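Local coordinates for protein putative short-chain dehydrogenase/reductase (Burkholderia xenovorans, PDB 5K9Z) that probably acts as an NAD- or NADP-dependent oxidoreductase on CH-OH groups, as a member of the short-chain dehydrogenase/reductase family, at residues V189-T194 with Q226-A231. Sequence-based numbering, arbitrary orientation.
Sequences VAPGTT and QEIAAA
Strand-to-helix packing in the Rossmann fold of a short-chain dehydrogenase/reductase brings V189 and P191, at the C-terminal end of strand 184-191, against I228 and A231 of helix 225-236. The strand is the sixth of seven parallel strands, and the helix runs back over the sheet: the axes of 189-191 and 226-231 are 9.4 Å apart with their directions 165° from each other, close to antiparallel. All contacts between the two segments are apolar. I228 contributes the largest share, using both of its branches. Its CG2, turned anti to the backbone N, reaches V189 CG2 at 3.9 Å and also touches the proline ring, while the other branch bends at chi2 (-52°) and brings CD1 against the CB-CG side of that ring, the two side chains crossing at about a right angle. One turn on, A231 CB lies 4.1 Å from V189 CG1. A190, between the two contact residues, points away from the helix, and its methyl packs on T247 and V249 of neighbouring strand 247-250. I27 of helix 26-37 touches both P191 and I228, so the first helix of the chain borders the contact. The closest approach across the interface is P191 CB to I228 CD1, 3.7 Å.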
# COMPACT_ATOMS: atom_id res chain seq x y z
N VAL C 189 -10.42 9.09 5.24
CA VAL C 189 -11.13 8.22 4.31
C VAL C 189 -10.54 8.46 2.93
O VAL C 189 -10.18 9.59 2.58
CB VAL C 189 -12.66 8.47 4.29
CG1 VAL C 189 -13.27 8.13 5.63
CG2 VAL C 189 -12.99 9.90 3.88
N ALA C 190 -10.44 7.39 2.14
CA ALA C 190 -9.81 7.46 0.82
C ALA C 190 -10.80 6.94 -0.21
O ALA C 190 -10.83 5.74 -0.52
CB ALA C 190 -8.50 6.67 0.80
N PRO C 191 -11.66 7.81 -0.74
CA PRO C 191 -12.55 7.40 -1.84
C PRO C 191 -11.73 7.11 -3.08
O PRO C 191 -10.67 7.70 -3.31
CB PRO C 191 -13.45 8.63 -2.06
CG PRO C 191 -13.16 9.57 -0.91
CD PRO C 191 -11.81 9.24 -0.40
N GLY C 192 -12.21 6.15 -3.86
CA GLY C 192 -11.74 6.04 -5.22
C GLY C 192 -12.23 7.22 -6.04
O GLY C 192 -13.20 7.89 -5.68
N THR C 193 -11.53 7.53 -7.13
CA THR C 193 -11.99 8.59 -8.02
C THR C 193 -11.80 8.13 -9.46
O THR C 193 -11.21 7.08 -9.74
CB THR C 193 -11.26 9.92 -7.80
OG1 THR C 193 -9.86 9.76 -8.07
CG2 THR C 193 -11.45 10.44 -6.37
N THR C 194 -12.32 8.93 -10.39
CA THR C 194 -12.06 8.75 -11.81
C THR C 194 -11.64 10.09 -12.39
O THR C 194 -11.88 11.15 -11.80
CB THR C 194 -13.28 8.20 -12.56
OG1 THR C 194 -14.21 9.26 -12.82
CG2 THR C 194 -13.97 7.11 -11.75
N GLN C 226 -22.81 9.61 -0.79
CA GLN C 226 -23.44 9.20 0.45
C GLN C 226 -22.66 8.09 1.15
O GLN C 226 -22.67 7.99 2.38
CB GLN C 226 -24.88 8.75 0.14
CG GLN C 226 -25.83 9.87 -0.33
CD GLN C 226 -25.46 10.51 -1.68
OE1 GLN C 226 -25.07 9.83 -2.63
NE2 GLN C 226 -25.60 11.84 -1.76
N GLU C 227 -21.96 7.24 0.38
CA GLU C 227 -21.20 6.15 0.98
C GLU C 227 -19.96 6.66 1.70
O GLU C 227 -19.57 6.10 2.74
CB GLU C 227 -20.80 5.13 -0.08
CG GLU C 227 -21.99 4.46 -0.69
CD GLU C 227 -21.64 3.68 -1.93
OE1 GLU C 227 -20.95 2.65 -1.81
OE2 GLU C 227 -22.04 4.12 -3.02
N ILE C 228 -19.33 7.71 1.17
CA ILE C 228 -18.21 8.32 1.88
C ILE C 228 -18.70 9.02 3.13
O ILE C 228 -18.09 8.91 4.20
CB ILE C 228 -17.46 9.30 0.95
CG1 ILE C 228 -17.06 8.59 -0.34
CG2 ILE C 228 -16.23 9.89 1.69
CD1 ILE C 228 -16.32 7.30 -0.10
N ALA C 229 -19.84 9.73 3.03
CA ALA C 229 -20.48 10.27 4.22
C ALA C 229 -20.67 9.18 5.27
O ALA C 229 -20.35 9.38 6.45
CB ALA C 229 -21.82 10.91 3.85
N ALA C 230 -21.13 7.99 4.86
CA ALA C 230 -21.35 6.94 5.84
C ALA C 230 -20.05 6.43 6.44
O ALA C 230 -20.02 6.05 7.61
CB ALA C 230 -22.12 5.77 5.21
N ALA C 231 -18.98 6.40 5.64
CA ALA C 231 -17.68 6.00 6.18
C ALA C 231 -17.20 7.01 7.22
O ALA C 231 -16.67 6.62 8.27
CB ALA C 231 -16.66 5.87 5.05